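Long-range contacts in transcriptional regulator (Vibrio virus VP882, PDB 7DWM), which probably binds DNA to regulate transcription, and carries the small molecule 3,5-dimethylpyrazin-2-ol in its PAS fold: residues 44-52 against 61-69; 159-169 against 192-203. All blocks are in the same frame, centred on the assembly; numbering follows the deposited sequence.

Two contacts in one chain illustrate how a ligand-binding domain and a probable DNA-binding domain are each built from local packing. Interaction 1 comes first along the chain: it brings the end of helix 42-47 against the loop that leads to helix 71-80, within the PAS fold, beside the antiparallel sheet. Interaction 2 follows in the LuxR-type helix-turn-helix region and sets helix 163-172 across helix 189-203. Their centres lie 39 Å apart, on opposite sides of the chain's centre, and their nearest atoms are about 20 Å apart, so they share no helix, strand or direct touch. The ligand-pocket contact and the LuxR-type contact thus occupy separate parts of the chain.

Interaction 1. Residues 44-52 against 61-69; sequences FRELVGMKN and ADMDCETAA. With A1U (3,5-dimethylpyrazin-2-ol), chain C.
F44 and T67 meet at a shared ligand, each touching 3,5-dimethylpyrazin-2-ol from its own segment. With CG anti to the backbone N (chi1 -179°), the F44 ring reaches the pyrazine and presents its edge, CE2 lying 3.1 Å from NAD of the ligand. From the facing segment, T67 CG2 approaches the methyl CAG of the same ligand at 3.7 Å. F122 and F105 also pack on the F44 ring and continue the pocket wall.

V48, the first residue to leave helical geometry, touches D62, M63, C65 and T67 by splitting its branches. CG1 fits between D62 CB and C65 CB, 3.7 Å from the latter, and also lies against the backbone O of M63, 3.3 Å away. CG2 faces T67 OG1 at 3.9 Å, linking the joint to a pocket residue. At G49 the two backbones draw close, with CA making a C-H contact to D64 O at 3.3 Å. M50, the centre of an inverse gamma turn, sends a doubly bent chain back to the loop, where SD lies 3.7 Å from M63 CG. The carboxylate of D64 itself pairs with R53. This packing of a helix end and the turn after it against the following loop, on side chains and backbone carbonyls, forms part of the ligand pocket of a PAS fold.

Interaction 2. Residues 159-169 against 192-203; sequences LNLTEREELVL and IEHAIERIRNKF
E165 joins both partners of a salt-bridge network on the facing helix: its chain, extended beyond CG, carries the carboxylate out between R198 and K202, and each oxygen takes one of them. OE1 offers its anti lone pair to R198 NH2 at 3.2 Å; the carboxylate and guanidinium planes are nearly coplanar, 29° apart, though the bond is bent. OE2 turns its syn lone pair to K202 NZ at 2.8 Å and also accepts the backbone N of T162, which comes from above the carboxylate plane. The T162 N to E165 OE2 and E165 N to T162 OG1 bonds together form a capping box at the start of helix 163-172. The straight, extended side chain of K202 carries NZ on to N160 O, 2.7 Å away, so one ammonium group grips both the carboxylate and the loop that leads into helix 163-172; these charges would probably reinforce the ionised state of E165.

Such a crossing, with the segment axes 9.6 Å apart at -93°, belongs to the LuxR-type helix-turn-helix domain, where helix 189-203 corresponds to the probable recognition helix.

Apolar contacts fill the crossing itself. V168 is a knob among I192, A195, I196 and I199, with CG1 3.6 Å from I196 CG1. The aliphatic part of E165 is a second knob and slides past I199 in the opposite direction.

Around the aromatic ring, L159 CD1 sits over one face of F203, 3.9 Å from its centroid, in a CH-pi contact. L169 CD2 approaches F203 CZ obliquely at 3.9 Å, and Y220 meets the same ring edge-to-face.

Interaction 1. Residues 44-52 against 61-69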
# COMPACT_ATOMS: atom_id res chain seq x y z
N PHE A 44 18.03 -8.92 -4.19
CA PHE A 44 18.44 -7.55 -4.47
C PHE A 44 19.64 -7.50 -5.39
O PHE A 44 19.69 -6.70 -6.33
CB PHE A 44 18.74 -6.78 -3.19
CG PHE A 44 19.14 -5.36 -3.44
CD1 PHE A 44 20.48 -4.99 -3.50
CD2 PHE A 44 18.18 -4.39 -3.67
CE1 PHE A 44 20.84 -3.69 -3.75
CE2 PHE A 44 18.54 -3.08 -3.92
CZ PHE A 44 19.87 -2.73 -3.96
N ARG A 45 20.65 -8.34 -5.13
CA ARG A 45 21.81 -8.35 -6.00
C ARG A 45 21.46 -8.83 -7.40
O ARG A 45 22.15 -8.46 -8.35
CB ARG A 45 22.90 -9.26 -5.43
CG ARG A 45 23.69 -8.71 -4.25
CD ARG A 45 24.83 -9.65 -3.90
NE ARG A 45 24.60 -11.00 -4.41
CZ ARG A 45 24.17 -12.02 -3.68
NH1 ARG A 45 23.93 -11.86 -2.39
NH2 ARG A 45 23.99 -13.21 -4.25
N GLU A 46 20.36 -9.56 -7.56
CA GLU A 46 19.92 -9.97 -8.89
C GLU A 46 19.05 -8.94 -9.58
O GLU A 46 18.95 -8.96 -10.81
CB GLU A 46 19.17 -11.30 -8.80
CG GLU A 46 19.02 -12.01 -10.12
CD GLU A 46 19.20 -13.51 -9.99
OE1 GLU A 46 19.54 -13.97 -8.88
OE2 GLU A 46 19.00 -14.21 -11.00
N LEU A 47 18.45 -8.01 -8.83
CA LEU A 47 17.68 -6.96 -9.48
C LEU A 47 18.61 -5.91 -10.07
O LEU A 47 18.33 -5.35 -11.14
CB LEU A 47 16.71 -6.33 -8.48
CG LEU A 47 15.86 -5.18 -8.99
CD1 LEU A 47 14.67 -5.74 -9.74
CD2 LEU A 47 15.39 -4.27 -7.86
N VAL A 48 19.72 -5.64 -9.40
CA VAL A 48 20.85 -4.96 -10.02
C VAL A 48 21.59 -6.07 -10.77
O VAL A 48 21.30 -7.25 -10.57
CB VAL A 48 21.72 -4.26 -8.95
CG1 VAL A 48 22.97 -3.62 -9.54
CG2 VAL A 48 20.89 -3.22 -8.21
N GLY A 49 22.53 -5.71 -11.64
CA GLY A 49 23.24 -6.66 -12.47
C GLY A 49 24.09 -7.68 -11.73
O GLY A 49 24.76 -8.50 -12.36
N MET A 50 24.06 -7.64 -10.40
CA MET A 50 24.95 -8.44 -9.55
C MET A 50 24.40 -9.86 -9.36
O MET A 50 24.20 -10.35 -8.25
CB MET A 50 25.16 -7.73 -8.22
CG MET A 50 25.43 -6.23 -8.34
SD MET A 50 27.02 -5.76 -9.09
CE MET A 50 26.71 -6.06 -10.82
N LYS A 51 24.17 -10.53 -10.49
CA LYS A 51 23.60 -11.90 -10.51
C LYS A 51 24.44 -12.83 -9.62
O LYS A 51 23.90 -13.34 -8.63
CB LYS A 51 23.60 -12.46 -11.93
CG LYS A 51 22.48 -13.45 -12.24
CD LYS A 51 22.54 -14.70 -11.41
CE LYS A 51 21.76 -15.84 -12.02
NZ LYS A 51 21.84 -15.84 -13.50
N ASN A 52 25.68 -13.10 -10.02
CA ASN A 52 26.54 -13.94 -9.21
C ASN A 52 27.72 -13.22 -8.58
O ASN A 52 28.39 -13.81 -7.73
CB ASN A 52 27.05 -15.14 -10.03
CG ASN A 52 27.38 -14.78 -11.46
OD1 ASN A 52 27.57 -13.61 -11.80
ND2 ASN A 52 27.44 -15.80 -12.31
N ALA A 61 26.03 3.35 -6.39
CA ALA A 61 26.56 3.37 -7.76
C ALA A 61 27.21 2.01 -8.00
O ALA A 61 28.43 1.84 -8.00
CB ALA A 61 27.56 4.50 -7.94
N ASP A 62 26.35 1.03 -8.20
CA ASP A 62 26.77 -0.36 -8.28
C ASP A 62 27.28 -0.66 -9.69
O ASP A 62 27.48 0.23 -10.51
CB ASP A 62 25.62 -1.29 -7.90
CG ASP A 62 25.47 -1.47 -6.40
OD1 ASP A 62 25.93 -2.51 -5.90
OD2 ASP A 62 24.90 -0.58 -5.73
N MET A 63 27.48 -1.95 -9.95
CA MET A 63 27.93 -2.47 -11.23
C MET A 63 26.67 -2.85 -12.02
O MET A 63 25.66 -3.25 -11.43
CB MET A 63 28.81 -3.72 -11.05
CG MET A 63 29.96 -3.69 -10.05
SD MET A 63 31.64 -3.55 -10.67
CE MET A 63 32.07 -5.28 -10.47
N ASP A 64 26.71 -2.65 -13.34
CA ASP A 64 25.82 -3.35 -14.27
C ASP A 64 24.32 -3.06 -14.10
O ASP A 64 23.48 -3.94 -14.34
CB ASP A 64 26.07 -4.86 -14.14
CG ASP A 64 27.40 -5.30 -14.77
OD1 ASP A 64 28.37 -4.54 -14.71
OD2 ASP A 64 27.48 -6.44 -15.29
N CYS A 65 23.97 -1.80 -13.82
CA CYS A 65 22.54 -1.48 -13.86
C CYS A 65 22.34 0.02 -13.77
O CYS A 65 23.14 0.73 -13.16
CB CYS A 65 21.74 -2.17 -12.76
SG CYS A 65 19.96 -1.94 -12.98
N GLU A 66 21.25 0.48 -14.37
CA GLU A 66 20.99 1.90 -14.53
C GLU A 66 20.63 2.57 -13.22
O GLU A 66 20.70 3.80 -13.12
CB GLU A 66 19.86 2.12 -15.55
CG GLU A 66 20.09 1.44 -16.89
CD GLU A 66 20.46 2.41 -17.99
OE1 GLU A 66 20.49 1.99 -19.16
OE2 GLU A 66 20.73 3.60 -17.68
N THR A 67 20.23 1.77 -12.22
CA THR A 67 19.99 2.28 -10.87
C THR A 67 21.07 3.25 -10.43
O THR A 67 20.77 4.24 -9.76
CB THR A 67 19.89 1.12 -9.89
OG1 THR A 67 20.84 0.10 -10.24
CG2 THR A 67 18.49 0.51 -9.91
N ALA A 68 22.32 2.99 -10.82
CA ALA A 68 23.44 3.79 -10.34
C ALA A 68 23.27 5.28 -10.64
O ALA A 68 23.78 6.13 -9.89
CB ALA A 68 24.75 3.28 -10.94
N ALA A 69 22.57 5.62 -11.72
CA ALA A 69 22.40 7.03 -12.05
C ALA A 69 21.64 7.79 -10.97
O ALA A 69 21.82 9.01 -10.84
CB ALA A 69 21.68 7.18 -13.40
CAB A1U C . 16.62 1.77 -5.00
CAC A1U C . 17.28 0.54 -5.27
CAE A1U C . 18.32 0.67 -3.17
CAF A1U C . 17.63 1.88 -2.99
CAG A1U C . 17.03 -0.16 -6.58
CAH A1U C . 19.24 0.09 -2.14
NAA A1U C . 16.79 2.47 -3.85
NAD A1U C . 18.12 0.01 -4.33
OAI A1U C . 17.87 2.53 -1.77

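Interaction 2. Residues 159-169 against 192-203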
# COMPACT_ATOMS: atom_id res chain seq x y z
N LEU A 159 -10.26 0.50 -27.03
CA LEU A 159 -10.24 1.88 -27.49
C LEU A 159 -8.88 2.52 -27.26
O LEU A 159 -8.13 2.11 -26.37
CB LEU A 159 -11.35 2.69 -26.82
CG LEU A 159 -11.42 2.65 -25.29
CD1 LEU A 159 -11.79 4.02 -24.75
CD2 LEU A 159 -12.41 1.60 -24.81
N ASN A 160 -8.57 3.54 -28.06
CA ASN A 160 -7.22 4.09 -28.18
C ASN A 160 -7.23 5.55 -27.75
O ASN A 160 -7.32 6.46 -28.57
CB ASN A 160 -6.70 3.93 -29.62
CG ASN A 160 -6.48 2.48 -30.00
OD1 ASN A 160 -7.42 1.75 -30.28
ND2 ASN A 160 -5.21 2.07 -30.03
N LEU A 161 -7.14 5.78 -26.44
CA LEU A 161 -7.01 7.14 -25.94
C LEU A 161 -5.62 7.68 -26.25
O LEU A 161 -4.62 6.97 -26.12
CB LEU A 161 -7.27 7.19 -24.44
CG LEU A 161 -8.55 6.56 -23.89
CD1 LEU A 161 -8.59 6.69 -22.38
CD2 LEU A 161 -9.77 7.19 -24.52
N THR A 162 -5.56 8.94 -26.66
CA THR A 162 -4.29 9.61 -26.85
C THR A 162 -3.66 9.93 -25.50
O THR A 162 -4.23 9.66 -24.44
CB THR A 162 -4.48 10.88 -27.69
OG1 THR A 162 -5.08 11.90 -26.89
CG2 THR A 162 -5.37 10.59 -28.89
N GLU A 163 -2.47 10.52 -25.53
CA GLU A 163 -1.77 10.83 -24.29
C GLU A 163 -2.49 11.92 -23.51
O GLU A 163 -2.74 11.78 -22.30
CB GLU A 163 -0.33 11.24 -24.59
CG GLU A 163 0.58 10.08 -24.96
CD GLU A 163 2.03 10.33 -24.62
OE1 GLU A 163 2.77 9.35 -24.40
OE2 GLU A 163 2.44 11.51 -24.58
N ARG A 164 -2.87 13.01 -24.18
CA ARG A 164 -3.60 14.07 -23.50
C ARG A 164 -4.97 13.58 -23.04
O ARG A 164 -5.43 13.96 -21.96
CB ARG A 164 -3.75 15.29 -24.40
CG ARG A 164 -4.64 16.38 -23.80
CD ARG A 164 -4.82 17.55 -24.74
NE ARG A 164 -3.54 18.10 -25.16
CZ ARG A 164 -3.39 18.99 -26.13
NH1 ARG A 164 -2.18 19.44 -26.44
NH2 ARG A 164 -4.44 19.45 -26.79
N GLU A 165 -5.62 12.74 -23.84
CA GLU A 165 -6.90 12.17 -23.43
C GLU A 165 -6.73 11.28 -22.20
O GLU A 165 -7.58 11.28 -21.30
CB GLU A 165 -7.52 11.39 -24.58
CG GLU A 165 -8.17 12.27 -25.64
CD GLU A 165 -8.37 11.57 -26.97
OE1 GLU A 165 -8.78 12.25 -27.93
OE2 GLU A 165 -8.13 10.35 -27.05
N GLU A 166 -5.63 10.52 -22.14
CA GLU A 166 -5.35 9.73 -20.96
C GLU A 166 -5.17 10.61 -19.73
O GLU A 166 -5.68 10.28 -18.65
CB GLU A 166 -4.11 8.86 -21.19
CG GLU A 166 -4.40 7.60 -22.00
CD GLU A 166 -3.28 6.58 -21.94
OE1 GLU A 166 -2.11 7.00 -21.75
OE2 GLU A 166 -3.56 5.38 -22.08
N LEU A 167 -4.46 11.73 -19.87
CA LEU A 167 -4.29 12.65 -18.75
C LEU A 167 -5.64 13.21 -18.30
O LEU A 167 -5.97 13.23 -17.10
CB LEU A 167 -3.35 13.79 -19.14
CG LEU A 167 -1.93 13.78 -18.56
CD1 LEU A 167 -1.11 12.66 -19.18
CD2 LEU A 167 -1.26 15.12 -18.78
N VAL A 168 -6.43 13.70 -19.26
CA VAL A 168 -7.73 14.28 -18.97
C VAL A 168 -8.61 13.27 -18.25
O VAL A 168 -9.29 13.61 -17.28
CB VAL A 168 -8.39 14.80 -20.26
CG1 VAL A 168 -9.85 15.15 -20.00
CG2 VAL A 168 -7.64 16.01 -20.79
N LEU A 169 -8.61 12.02 -18.70
CA LEU A 169 -9.45 11.01 -18.06
C LEU A 169 -8.93 10.64 -16.68
O LEU A 169 -9.73 10.43 -15.75
CB LEU A 169 -9.54 9.76 -18.95
CG LEU A 169 -10.54 8.71 -18.46
CD1 LEU A 169 -11.93 9.30 -18.47
CD2 LEU A 169 -10.47 7.46 -19.32
N ILE A 192 -9.95 21.56 -23.13
CA ILE A 192 -10.18 20.40 -22.28
C ILE A 192 -11.57 19.84 -22.54
O ILE A 192 -11.78 18.62 -22.50
CB ILE A 192 -9.98 20.78 -20.80
CG1 ILE A 192 -8.52 21.15 -20.54
CG2 ILE A 192 -10.43 19.65 -19.87
CD1 ILE A 192 -7.54 20.01 -20.73
N GLU A 193 -12.54 20.72 -22.81
CA GLU A 193 -13.89 20.27 -23.12
C GLU A 193 -13.92 19.47 -24.42
O GLU A 193 -14.62 18.45 -24.52
CB GLU A 193 -14.83 21.47 -23.19
CG GLU A 193 -16.21 21.23 -22.61
CD GLU A 193 -16.19 21.09 -21.10
OE1 GLU A 193 -15.95 22.11 -20.41
OE2 GLU A 193 -16.43 19.97 -20.61
N HIS A 194 -13.17 19.92 -25.43
CA HIS A 194 -13.04 19.15 -26.67
C HIS A 194 -12.43 17.78 -26.40
O HIS A 194 -12.89 16.76 -26.94
CB HIS A 194 -12.19 19.91 -27.68
CG HIS A 194 -12.89 21.07 -28.32
ND1 HIS A 194 -14.20 21.01 -28.74
CD2 HIS A 194 -12.46 22.33 -28.60
CE1 HIS A 194 -14.54 22.18 -29.26
NE2 HIS A 194 -13.50 22.99 -29.19
N ALA A 195 -11.39 17.74 -25.56
CA ALA A 195 -10.78 16.46 -25.21
C ALA A 195 -11.77 15.53 -24.52
O ALA A 195 -11.82 14.33 -24.81
CB ALA A 195 -9.55 16.68 -24.32
N ILE A 196 -12.57 16.07 -23.59
CA ILE A 196 -13.58 15.27 -22.90
C ILE A 196 -14.62 14.76 -23.89
O ILE A 196 -15.09 13.62 -23.78
CB ILE A 196 -14.23 16.08 -21.77
CG1 ILE A 196 -13.20 16.40 -20.69
CG2 ILE A 196 -15.39 15.30 -21.16
CD1 ILE A 196 -13.71 17.34 -19.63
N GLU A 197 -15.00 15.59 -24.86
CA GLU A 197 -15.96 15.15 -25.87
C GLU A 197 -15.41 13.97 -26.66
O GLU A 197 -16.12 12.98 -26.89
CB GLU A 197 -16.30 16.32 -26.80
CG GLU A 197 -17.03 15.90 -28.07
CD GLU A 197 -18.53 15.83 -27.88
OE1 GLU A 197 -19.23 15.47 -28.85
OE2 GLU A 197 -19.00 16.13 -26.77
N ARG A 198 -14.13 14.04 -27.05
CA ARG A 198 -13.57 12.94 -27.83
C ARG A 198 -13.41 11.68 -27.00
O ARG A 198 -13.63 10.57 -27.49
CB ARG A 198 -12.24 13.36 -28.45
CG ARG A 198 -12.39 14.14 -29.74
CD ARG A 198 -11.05 14.39 -30.41
NE ARG A 198 -10.63 15.78 -30.27
CZ ARG A 198 -9.88 16.23 -29.28
NH1 ARG A 198 -9.54 17.51 -29.23
NH2 ARG A 198 -9.45 15.40 -28.33
N ILE A 199 -13.07 11.82 -25.71
CA ILE A 199 -13.00 10.66 -24.83
C ILE A 199 -14.38 10.02 -24.69
O ILE A 199 -14.54 8.80 -24.84
CB ILE A 199 -12.44 11.06 -23.45
CG1 ILE A 199 -10.97 11.45 -23.55
CG2 ILE A 199 -12.63 9.93 -22.45
CD1 ILE A 199 -10.51 12.29 -22.38
N ARG A 200 -15.38 10.84 -24.36
CA ARG A 200 -16.76 10.38 -24.25
C ARG A 200 -17.19 9.59 -25.48
O ARG A 200 -17.75 8.50 -25.37
CB ARG A 200 -17.68 11.58 -24.03
CG ARG A 200 -18.95 11.27 -23.28
CD ARG A 200 -20.00 12.32 -23.58
NE ARG A 200 -20.60 12.14 -24.89
CZ ARG A 200 -20.71 13.10 -25.80
NH1 ARG A 200 -20.27 14.32 -25.54
NH2 ARG A 200 -21.28 12.84 -26.98
N ASN A 201 -16.94 10.15 -26.67
CA ASN A 201 -17.36 9.47 -27.89
C ASN A 201 -16.58 8.18 -28.11
O ASN A 201 -17.14 7.19 -28.61
CB ASN A 201 -17.22 10.40 -29.09
CG ASN A 201 -18.41 11.32 -29.24
OD1 ASN A 201 -19.50 11.03 -28.73
ND2 ASN A 201 -18.22 12.44 -29.93
N LYS A 202 -15.30 8.15 -27.74
CA LYS A 202 -14.54 6.91 -27.83
C LYS A 202 -15.12 5.84 -26.92
O LYS A 202 -15.10 4.65 -27.25
CB LYS A 202 -13.07 7.16 -27.51
CG LYS A 202 -12.28 7.69 -28.69
CD LYS A 202 -10.82 7.90 -28.36
CE LYS A 202 -10.11 8.60 -29.51
NZ LYS A 202 -8.64 8.72 -29.30
N PHE A 203 -15.65 6.23 -25.76
CA PHE A 203 -16.30 5.28 -24.87
C PHE A 203 -17.70 4.91 -25.34
O PHE A 203 -18.24 3.88 -24.90
CB PHE A 203 -16.38 5.83 -23.45
CG PHE A 203 -15.17 5.55 -22.62
CD1 PHE A 203 -15.17 4.53 -21.68
CD2 PHE A 203 -14.02 6.30 -22.78
CE1 PHE A 203 -14.05 4.27 -20.91
CE2 PHE A 203 -12.89 6.05 -22.01
CZ PHE A 203 -12.91 5.03 -21.08